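Local coordinates for iron-chelator utilization protein (Thermobifida fusca TM51, PDB 4YHB), which binds FAD and probably reduces iron(III) held by siderophores, releasing the metal for use by the cell, at residues 37-43 with 98-102; 54-58 with 76-80; 170-176 with 191-197. All blocks are in the same frame, centred on the assembly; numbering follows the deposited sequence.

Overall arrangement
Contact 1 pairs two strands of the FAD-binding barrel, while contact 2, nested along the chain inside the loop closed by contact 1, packs a loop on barrel strand 53-57; their centres are 18 Å apart. Contact 3 lies opposite them across the chain's centre, in the second domain's parallel sheet, its centre about 32 Å from those of the other two. All are partly buried, yet their chemistry differs. Contact 1 joins antiparallel strand ends by two backbone bonds and passes into an exposed turn and arginine. Contact 2 has no hydrogen bond between its segments, relying on aromatic, sulfur and amide packing. Contact 3 has regular backbone bonds, aromatic side chains on both faces and a salt bridge at one end.

Contact 1: 37-43 with 98-102; sequences LGGSDIA and ARLLT. Unlike the reference sequence in segment 98-102: Arg99 (reference Gly).
Leu37 and Leu101 form an antiparallel hydrogen-bonded pair at the end of strand 32-38, with Leu37 N donating to Leu101 O (2.7 Å) and Leu101 N returning a nearly straight bond to Leu37 O (2.8 Å, 175° at the hydrogen). Leu37 O also receives the CA-H of Leu100, with CA 3.4 Å away. Both paired leucines turn to the same face of the sheet, where Leu37 CD1 and Leu101 CD2 come within 4.3 Å. Leu100 starts away from this pairing but curls its CD2 back over the CA of Gly38, where a residue without a side chain suits the tight space.

Beyond the strand the chain turns through Gly39, whose backbone angles suit glycine, into a short 3-10 segment that brings Ile42 back over the strand end. With its CG1 anti to the backbone N (chi1 -150°), Ile42 extends CD1 to 4.0 Å from Leu101 CB. Its other branch, CG2, lies over one face of the Arg99 guanidinium, 3.7 Å from NH1, as the two side chains slide past each other in opposite directions. Ala43 CB meets the edge of the same group. A water bridges the two loops, accepting from Gly39 N and donating to Arg99 O.

Arg99, a glycine in the reference sequence, has a left-handed backbone conformation, as the first position of a G1 beta bulge needs; it forms that bulge with Leu100, both facing Asp95. The contact thus joins two strand ends of the antiparallel barrel that forms the FAD-binding domain.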
loop_
_atom_site.group_PDB
_atom_site.type_symbol
_atom_site.label_atom_id
_atom_site.label_comp_id
_atom_site.label_asym_id
_atom_site.label_seq_id
_atom_site.Cartn_x
_atom_site.Cartn_y
_atom_site.Cartn_z
ATOM N N LEU A 37 14.780 -1.654 -4.159
ATOM C CA LEU A 37 15.119 -1.246 -5.526
ATOM C C LEU A 37 16.107 -0.079 -5.490
ATOM O O LEU A 37 15.937 0.847 -4.703
ATOM C CB LEU A 37 13.863 -0.830 -6.304
ATOM C CG LEU A 37 12.759 -1.891 -6.447
ATOM C CD1 LEU A 37 11.446 -1.251 -6.898
ATOM C CD2 LEU A 37 13.214 -2.912 -7.467
ATOM N N GLY A 38 17.131 -0.125 -6.334
ATOM C CA GLY A 38 18.124 0.941 -6.363
ATOM C C GLY A 38 18.576 1.251 -7.772
ATOM O O GLY A 38 18.036 0.701 -8.731
ATOM N N GLY A 39 19.585 2.116 -7.894
ATOM C CA GLY A 39 20.123 2.499 -9.189
ATOM C C GLY A 39 20.184 4.014 -9.272
ATOM O O GLY A 39 19.499 4.701 -8.522
ATOM N N SER A 40 21.004 4.544 -10.175
ATOM C CA SER A 40 21.199 5.988 -10.240
ATOM C C SER A 40 19.917 6.762 -10.564
ATOM O O SER A 40 19.798 7.932 -10.195
ATOM C CB SER A 40 22.290 6.331 -11.272
ATOM O OG SER A 40 21.974 5.802 -12.550
ATOM N N ASP A 41 18.947 6.132 -11.227
ATOM C CA ASP A 41 17.686 6.835 -11.510
ATOM C C ASP A 41 16.947 7.239 -10.232
ATOM O O ASP A 41 16.047 8.073 -10.283
ATOM C CB ASP A 41 16.737 5.995 -12.385
ATOM C CG ASP A 41 17.103 6.026 -13.852
ATOM O OD1 ASP A 41 18.065 6.748 -14.200
ATOM O OD2 ASP A 41 16.417 5.352 -14.665
ATOM N N ILE A 42 17.317 6.670 -9.085
ATOM C CA ILE A 42 16.570 6.954 -7.858
ATOM C C ILE A 42 16.808 8.388 -7.372
ATOM O O ILE A 42 16.084 8.887 -6.508
ATOM C CB ILE A 42 16.911 5.952 -6.727
ATOM C CG1 ILE A 42 15.700 5.773 -5.799
ATOM C CG2 ILE A 42 18.132 6.386 -5.939
ATOM C CD1 ILE A 42 15.869 4.668 -4.774
ATOM N N ALA A 43 17.805 9.062 -7.948
ATOM C CA ALA A 43 18.032 10.477 -7.661
ATOM C C ALA A 43 16.767 11.305 -7.825
ATOM O O ALA A 43 16.037 11.165 -8.815
ATOM C CB ALA A 43 19.139 11.041 -8.568
ATOM N N ALA A 98 20.773 5.682 1.729
ATOM C CA ALA A 98 21.054 4.361 1.173
ATOM C C ALA A 98 20.713 4.313 -0.312
ATOM O O ALA A 98 21.189 3.439 -1.045
ATOM C CB ALA A 98 20.273 3.280 1.934
ATOM N N ARG A 99 19.880 5.261 -0.740
ATOM C CA ARG A 99 19.378 5.338 -2.111
ATOM C C ARG A 99 18.665 4.050 -2.480
ATOM O O ARG A 99 18.964 3.434 -3.500
ATOM C CB ARG A 99 20.511 5.629 -3.101
ATOM C CG ARG A 99 21.263 6.908 -2.780
ATOM C CD ARG A 99 22.158 7.357 -3.931
ATOM N NE ARG A 99 21.717 8.646 -4.459
ATOM C CZ ARG A 99 21.395 8.874 -5.730
ATOM N NH1 ARG A 99 21.478 7.904 -6.634
ATOM N NH2 ARG A 99 20.999 10.084 -6.096
ATOM N N LEU A 100 17.727 3.648 -1.632
ATOM C CA LEU A 100 16.990 2.404 -1.843
ATOM C C LEU A 100 15.492 2.603 -1.615
ATOM O O LEU A 100 15.090 3.208 -0.627
ATOM C CB LEU A 100 17.514 1.307 -0.909
ATOM C CG LEU A 100 18.865 0.635 -1.171
ATOM C CD1 LEU A 100 19.173 -0.377 -0.055
ATOM C CD2 LEU A 100 18.912 -0.043 -2.546
ATOM N N LEU A 101 14.683 2.099 -2.545
ATOM C CA LEU A 101 13.228 2.126 -2.442
ATOM C C LEU A 101 12.732 0.747 -2.053
ATOM O O LEU A 101 12.973 -0.212 -2.783
ATOM C CB LEU A 101 12.599 2.553 -3.772
ATOM C CG LEU A 101 11.100 2.311 -3.965
ATOM C CD1 LEU A 101 10.289 3.050 -2.906
ATOM C CD2 LEU A 101 10.642 2.702 -5.387
ATOM N N THR A 102 12.038 0.648 -0.917
ATOM C CA THR A 102 11.526 -0.637 -0.448
ATOM C C THR A 102 10.042 -0.807 -0.781
ATOM O O THR A 102 9.221 0.082 -0.519
ATOM C CB THR A 102 11.720 -0.807 1.068
ATOM O OG1 THR A 102 13.111 -0.707 1.375
ATOM C CG2 THR A 102 11.205 -2.175 1.530
HETATM O O HOH W 1 20.769 2.912 -5.403
#

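Contact 2: 54-58 with 76-80; sequences VKLWF and CLNFR
The indole of Trp57 meets Asn78, Cys76 and Phe79 through CZ2, CH2 and CZ3 of its six-membered ring. The Asn78 amide plane lies only 14° from that of the indole, with OD1 3.5 Å from Trp57 CH2, though its approach is oblique to the ring. In the plane of the indole, the backbone oxygens of Lys55 and Asn78 lie at its edge. The Phe79 ring carries Cys76 SG on one face, 3.9 Å above the ring plane and over its centre.

That sulfur serves two rings at once, since Cys76 SG is also 3.8 Å from Trp57 CZ2, an oblique sulfur-aromatic contact. A small, polarisable thiol suits a place where it can lie over the Phe79 ring and still reach the rim of the indole. Phe79 completes the cluster: its side chain runs at about a right angle to that of Trp57, bringing CE1 to 3.9 Å from Trp57 CZ2. The same CE1 touches Lys55 CD at 3.7 Å, where the long methylene chain supplies apolar surface. A bend at the last torsion (chi4 54°) turns the Lys55 amine aside from this packing to a salt bridge with Asp88. Asn78 swings its amide back to the indole with CG between the backbone N and the carbonyl carbon (chi1 65°). Its polar atoms are satisfied by backbone, OD1 receiving Val70 N and ND2 donating to Leu68 O, which fixes the rotation of the amide beside the tryptophan.

Strand 53-57 of the barrel lies between strands 86-95 and 125-129. From the first, Tyr86 meets both the Trp57 and Phe79 rings; from the second, Leu129 touches Trp57 and Cys76, so the loop leading to strand 86-95 is packed against the barrel wall.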
loop_
_atom_site.group_PDB
_atom_site.type_symbol
_atom_site.label_atom_id
_atom_site.label_comp_id
_atom_site.label_asym_id
_atom_site.label_seq_id
_atom_site.Cartn_x
_atom_site.Cartn_y
_atom_site.Cartn_z
ATOM N N VAL A 54 3.846 4.206 -5.900
ATOM C CA VAL A 54 4.370 4.322 -7.249
ATOM C C VAL A 54 3.586 3.400 -8.156
ATOM O O VAL A 54 2.830 2.536 -7.685
ATOM C CB VAL A 54 5.873 3.954 -7.319
ATOM C CG1 VAL A 54 6.696 4.963 -6.574
ATOM C CG2 VAL A 54 6.117 2.541 -6.754
ATOM N N LYS A 55 3.750 3.580 -9.456
ATOM C CA LYS A 55 3.312 2.571 -10.403
ATOM C C LYS A 55 4.545 1.808 -10.844
ATOM O O LYS A 55 5.515 2.396 -11.329
ATOM C CB LYS A 55 2.586 3.190 -11.610
ATOM C CG LYS A 55 1.104 3.487 -11.374
ATOM C CD LYS A 55 0.549 4.452 -12.429
ATOM C CE LYS A 55 -0.970 4.404 -12.456
ATOM N NZ LYS A 55 -1.581 4.638 -11.114
ATOM N N LEU A 56 4.515 0.498 -10.654
ATOM C CA LEU A 56 5.586 -0.364 -11.121
ATOM C C LEU A 56 5.241 -0.932 -12.482
ATOM O O LEU A 56 4.134 -1.439 -12.698
ATOM C CB LEU A 56 5.843 -1.509 -10.122
ATOM C CG LEU A 56 6.313 -1.043 -8.743
ATOM C CD1 LEU A 56 6.613 -2.244 -7.836
ATOM C CD2 LEU A 56 7.537 -0.124 -8.847
ATOM N N TRP A 57 6.211 -0.886 -13.386
ATOM C CA TRP A 57 6.025 -1.345 -14.756
ATOM C C TRP A 57 6.793 -2.643 -14.978
ATOM O O TRP A 57 8.022 -2.678 -14.887
ATOM C CB TRP A 57 6.473 -0.252 -15.754
ATOM C CG TRP A 57 5.576 0.966 -15.732
ATOM C CD1 TRP A 57 5.291 1.758 -14.654
ATOM C CD2 TRP A 57 4.857 1.531 -16.843
ATOM N NE1 TRP A 57 4.434 2.778 -15.028
ATOM C CE2 TRP A 57 4.153 2.656 -16.358
ATOM C CE3 TRP A 57 4.747 1.199 -18.198
ATOM C CZ2 TRP A 57 3.349 3.452 -17.186
ATOM C CZ3 TRP A 57 3.943 1.989 -19.015
ATOM C CH2 TRP A 57 3.257 3.099 -18.501
ATOM N N PHE A 58 6.046 -3.707 -15.265
ATOM C CA PHE A 58 6.562 -5.073 -15.251
ATOM C C PHE A 58 6.852 -5.603 -16.657
ATOM O O PHE A 58 6.209 -5.184 -17.626
ATOM C CB PHE A 58 5.550 -6.021 -14.566
ATOM C CG PHE A 58 5.343 -5.757 -13.090
ATOM C CD1 PHE A 58 6.133 -6.394 -12.143
ATOM C CD2 PHE A 58 4.357 -4.884 -12.654
ATOM C CE1 PHE A 58 5.945 -6.170 -10.787
ATOM C CE2 PHE A 58 4.167 -4.646 -11.287
ATOM C CZ PHE A 58 4.963 -5.286 -10.362
ATOM N N CYS A 76 2.661 11.076 -18.048
ATOM C CA CYS A 76 2.929 9.795 -18.683
ATOM C C CYS A 76 2.119 9.701 -19.966
ATOM O O CYS A 76 0.906 9.898 -19.943
ATOM C CB CYS A 76 2.583 8.633 -17.749
ATOM S SG CYS A 76 2.960 7.040 -18.509
ATOM N N LEU A 77 2.789 9.407 -21.079
ATOM C CA LEU A 77 2.145 9.374 -22.394
ATOM C C LEU A 77 1.628 8.003 -22.835
ATOM O O LEU A 77 0.847 7.911 -23.790
ATOM C CB LEU A 77 3.113 9.864 -23.479
ATOM C CG LEU A 77 3.597 11.314 -23.460
ATOM C CD1 LEU A 77 4.250 11.625 -24.786
ATOM C CD2 LEU A 77 2.452 12.268 -23.161
ATOM N N ASN A 78 2.080 6.934 -22.193
ATOM C CA ASN A 78 1.794 5.622 -22.757
ATOM C C ASN A 78 1.076 4.659 -21.824
ATOM O O ASN A 78 1.272 3.449 -21.914
ATOM C CB ASN A 78 3.082 4.982 -23.259
ATOM C CG ASN A 78 4.063 4.688 -22.143
ATOM O OD1 ASN A 78 4.034 5.320 -21.082
ATOM N ND2 ASN A 78 4.947 3.729 -22.381
ATOM N N PHE A 79 0.227 5.200 -20.955
ATOM C CA PHE A 79 -0.658 4.379 -20.128
ATOM C C PHE A 79 -1.488 3.443 -21.000
ATOM O O PHE A 79 -1.791 2.327 -20.593
ATOM C CB PHE A 79 -1.603 5.251 -19.291
ATOM C CG PHE A 79 -0.996 5.799 -18.027
ATOM C CD1 PHE A 79 -0.285 4.982 -17.161
ATOM C CD2 PHE A 79 -1.169 7.133 -17.693
ATOM C CE1 PHE A 79 0.257 5.495 -15.983
ATOM C CE2 PHE A 79 -0.637 7.653 -16.528
ATOM C CZ PHE A 79 0.080 6.835 -15.670
ATOM N N ARG A 80 -1.858 3.888 -22.205
ATOM C CA ARG A 80 -2.749 3.082 -23.040
ATOM C C ARG A 80 -2.018 2.355 -24.164
ATOM O O ARG A 80 -2.649 1.774 -25.046
ATOM C CB ARG A 80 -3.866 3.958 -23.619
ATOM C CG ARG A 80 -4.801 4.536 -22.564
ATOM C CD ARG A 80 -5.616 5.717 -23.093
ATOM N NE ARG A 80 -6.716 5.305 -23.961
ATOM C CZ ARG A 80 -7.147 6.004 -25.010
ATOM N NH1 ARG A 80 -6.572 7.157 -25.327
ATOM N NH2 ARG A 80 -8.157 5.555 -25.741
#

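Contact 3: 170-176 with 191-197; sequences AFFEVAD and ITWLHRN
Phe172 and Trp193 meet at the apolar centre, Phe172 CD2 lying over one face of the indole, 3.7 Å above its plane and toward the rim. The two rings are oblique, their planes 57° apart, and Phe172 CB comes within 3.6 Å of Trp193 CE3. Val174 CG1 meets the indole at its edge, while Ile191 CG2 packs against Phe172 CD2 at 3.9 Å. Apolar residues suit this face because helix 152-161 packs on it through Leu152, Ala155 and Ile159.

On the other face, Phe171 and Thr192 lie side by side, pointing the same way, with ring atom CD1 3.7 Å from Thr192 CB; Leu194 CD1 reaches Phe171 CB. A water joins Ala170 O to Thr192 OG1 and sits over one face of the Phe171 ring.

Between these faces Phe172, Thr192 and Leu194 each bond to two residues of the partner strand through N-H and C=O, as parallel pairing requires: Phe172 N binds Thr192 O, Leu194 N binds Phe172 O, and Val174 N binds Leu194 O at 2.8 Å, nearly along the C=O axis. Further on, Arg196 N donates to Val174 O and Asn197 N to Ala175 O. From within strand 167-174, Glu173, its chain extended (chi2 -161°), reaches Arg196 just past the end of strand 190-195, crossing it at about a right angle and offering OE2 to NH1 at 3.0 Å in a salt bridge. The bond lies near the guanidinium plane but takes the anti side of the carboxylate. Arg196 NH2 has a second salt-bridge partner in Glu149, and His195 NE2 is hydrogen-bonded to Glu180.

Strand 190-195 is outermost in this chain's parallel sheet, and 167-174 joins it to 142-147. Helix 206-212 packs on the face of Phe171, Glu173 and Leu194, across the sheet from helix 152-161.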
loop_
_atom_site.group_PDB
_atom_site.type_symbol
_atom_site.label_atom_id
_atom_site.label_comp_id
_atom_site.label_asym_id
_atom_site.label_seq_id
_atom_site.Cartn_x
_atom_site.Cartn_y
_atom_site.Cartn_z
ATOM N N ALA A 170 -5.443 -1.299 15.602
ATOM C CA ALA A 170 -5.283 -1.811 14.242
ATOM C C ALA A 170 -5.864 -3.209 14.082
ATOM O O ALA A 170 -5.756 -4.053 14.973
ATOM C CB ALA A 170 -3.801 -1.803 13.839
ATOM N N PHE A 171 -6.501 -3.428 12.940
ATOM C CA PHE A 171 -7.021 -4.729 12.562
ATOM C C PHE A 171 -6.461 -5.086 11.185
ATOM O O PHE A 171 -6.761 -4.435 10.202
ATOM C CB PHE A 171 -8.545 -4.720 12.548
ATOM C CG PHE A 171 -9.155 -4.470 13.896
ATOM C CD1 PHE A 171 -9.239 -5.492 14.832
ATOM C CD2 PHE A 171 -9.627 -3.217 14.235
ATOM C CE1 PHE A 171 -9.797 -5.272 16.085
ATOM C CE2 PHE A 171 -10.190 -2.988 15.492
ATOM C CZ PHE A 171 -10.268 -4.015 16.415
ATOM N N PHE A 172 -5.622 -6.108 11.135
ATOM C CA PHE A 172 -4.987 -6.514 9.888
ATOM C C PHE A 172 -5.471 -7.904 9.489
ATOM O O PHE A 172 -5.257 -8.874 10.223
ATOM C CB PHE A 172 -3.469 -6.500 10.048
ATOM C CG PHE A 172 -2.901 -5.141 10.332
ATOM C CD1 PHE A 172 -3.438 -4.012 9.732
ATOM C CD2 PHE A 172 -1.825 -4.990 11.198
ATOM C CE1 PHE A 172 -2.908 -2.744 9.986
ATOM C CE2 PHE A 172 -1.287 -3.724 11.457
ATOM C CZ PHE A 172 -1.830 -2.606 10.846
ATOM N N GLU A 173 -6.146 -7.994 8.350
ATOM C CA GLU A 173 -6.593 -9.273 7.817
ATOM C C GLU A 173 -5.490 -9.912 6.989
ATOM O O GLU A 173 -4.999 -9.309 6.036
ATOM C CB GLU A 173 -7.837 -9.087 6.960
ATOM C CG GLU A 173 -8.327 -10.348 6.259
ATOM C CD GLU A 173 -9.238 -10.006 5.099
ATOM O OE1 GLU A 173 -9.968 -8.997 5.218
ATOM O OE2 GLU A 173 -9.213 -10.717 4.065
ATOM N N VAL A 174 -5.094 -11.122 7.359
ATOM C CA VAL A 174 -4.053 -11.847 6.630
ATOM C C VAL A 174 -4.519 -13.289 6.460
ATOM O O VAL A 174 -5.541 -13.682 7.036
ATOM C CB VAL A 174 -2.681 -11.804 7.364
ATOM C CG1 VAL A 174 -2.113 -10.381 7.375
ATOM C CG2 VAL A 174 -2.815 -12.359 8.802
ATOM N N ALA A 175 -3.771 -14.075 5.690
ATOM C CA ALA A 175 -4.201 -15.431 5.344
ATOM C C ALA A 175 -4.285 -16.342 6.557
ATOM O O ALA A 175 -5.221 -17.135 6.666
ATOM C CB ALA A 175 -3.263 -16.035 4.307
ATOM N N ASP A 176 -3.299 -16.231 7.448
ATOM C CA ASP A 176 -3.181 -17.104 8.620
ATOM C C ASP A 176 -2.103 -16.562 9.545
ATOM O O ASP A 176 -1.487 -15.530 9.234
ATOM C CB ASP A 176 -2.864 -18.552 8.215
ATOM C CG ASP A 176 -1.601 -18.679 7.356
ATOM O OD1 ASP A 176 -0.561 -18.061 7.682
ATOM O OD2 ASP A 176 -1.650 -19.419 6.347
ATOM N N ILE A 191 -2.850 -4.139 18.366
ATOM C CA ILE A 191 -2.810 -4.655 17.009
ATOM C C ILE A 191 -3.375 -6.061 16.962
ATOM O O ILE A 191 -2.870 -6.967 17.619
ATOM C CB ILE A 191 -1.379 -4.651 16.461
ATOM C CG1 ILE A 191 -0.819 -3.228 16.458
ATOM C CG2 ILE A 191 -1.349 -5.258 15.069
ATOM C CD1 ILE A 191 0.669 -3.169 16.217
ATOM N N THR A 192 -4.441 -6.235 16.195
ATOM C CA THR A 192 -5.099 -7.522 16.101
ATOM C C THR A 192 -4.956 -8.077 14.704
ATOM O O THR A 192 -5.283 -7.414 13.716
ATOM C CB THR A 192 -6.587 -7.419 16.468
ATOM O OG1 THR A 192 -6.698 -6.915 17.802
ATOM C CG2 THR A 192 -7.263 -8.775 16.388
ATOM N N TRP A 193 -4.448 -9.295 14.626
ATOM C CA TRP A 193 -4.317 -9.969 13.354
ATOM C C TRP A 193 -5.531 -10.865 13.165
ATOM O O TRP A 193 -5.813 -11.738 13.993
ATOM C CB TRP A 193 -3.007 -10.767 13.302
ATOM C CG TRP A 193 -1.792 -9.895 13.450
ATOM C CD1 TRP A 193 -1.143 -9.571 14.614
ATOM C CD2 TRP A 193 -1.081 -9.222 12.395
ATOM N NE1 TRP A 193 -0.077 -8.736 14.343
ATOM C CE2 TRP A 193 -0.019 -8.511 12.994
ATOM C CE3 TRP A 193 -1.244 -9.156 11.008
ATOM C CZ2 TRP A 193 0.876 -7.745 12.249
ATOM C CZ3 TRP A 193 -0.351 -8.400 10.272
ATOM C CH2 TRP A 193 0.693 -7.702 10.895
ATOM N N LEU A 194 -6.263 -10.636 12.083
ATOM C CA LEU A 194 -7.417 -11.466 11.754
ATOM C C LEU A 194 -7.048 -12.443 10.643
ATOM O O LEU A 194 -6.438 -12.059 9.643
ATOM C CB LEU A 194 -8.592 -10.589 11.328
ATOM C CG LEU A 194 -8.974 -9.536 12.366
ATOM C CD1 LEU A 194 -9.856 -8.478 11.710
ATOM C CD2 LEU A 194 -9.671 -10.200 13.564
ATOM N N HIS A 195 -7.425 -13.699 10.817
ATOM C CA HIS A 195 -6.990 -14.758 9.911
ATOM C C HIS A 195 -8.131 -15.297 9.064
ATOM O O HIS A 195 -9.165 -15.706 9.591
ATOM C CB HIS A 195 -6.357 -15.909 10.707
ATOM C CG HIS A 195 -5.318 -15.465 11.688
ATOM N ND1 HIS A 195 -5.182 -16.035 12.936
ATOM C CD2 HIS A 195 -4.349 -14.524 11.598
ATOM C CE1 HIS A 195 -4.179 -15.457 13.575
ATOM N NE2 HIS A 195 -3.659 -14.534 12.785
ATOM N N ARG A 196 -7.930 -15.329 7.750
ATOM C CA ARG A 196 -8.920 -15.899 6.842
ATOM C C ARG A 196 -9.039 -17.416 6.972
ATOM O O ARG A 196 -10.084 -17.982 6.645
ATOM C CB ARG A 196 -8.586 -15.540 5.398
ATOM C CG ARG A 196 -8.897 -14.082 5.043
ATOM C CD ARG A 196 -8.860 -13.890 3.531
ATOM N NE ARG A 196 -7.545 -14.214 2.987
ATOM C CZ ARG A 196 -6.551 -13.336 2.876
ATOM N NH1 ARG A 196 -6.720 -12.081 3.273
ATOM N NH2 ARG A 196 -5.387 -13.715 2.370
ATOM N N ASN A 197 -7.971 -18.065 7.430
ATOM C CA ASN A 197 -7.981 -19.512 7.694
ATOM C C ASN A 197 -8.665 -20.364 6.613
ATOM O O ASN A 197 -9.509 -21.217 6.917
ATOM C CB ASN A 197 -8.639 -19.780 9.051
ATOM C CG ASN A 197 -7.815 -19.254 10.194
ATOM O OD1 ASN A 197 -6.602 -19.062 10.050
ATOM N ND2 ASN A 197 -8.449 -19.023 11.345
HETATM O O HOH W 2 -6.790 -4.278 17.781
#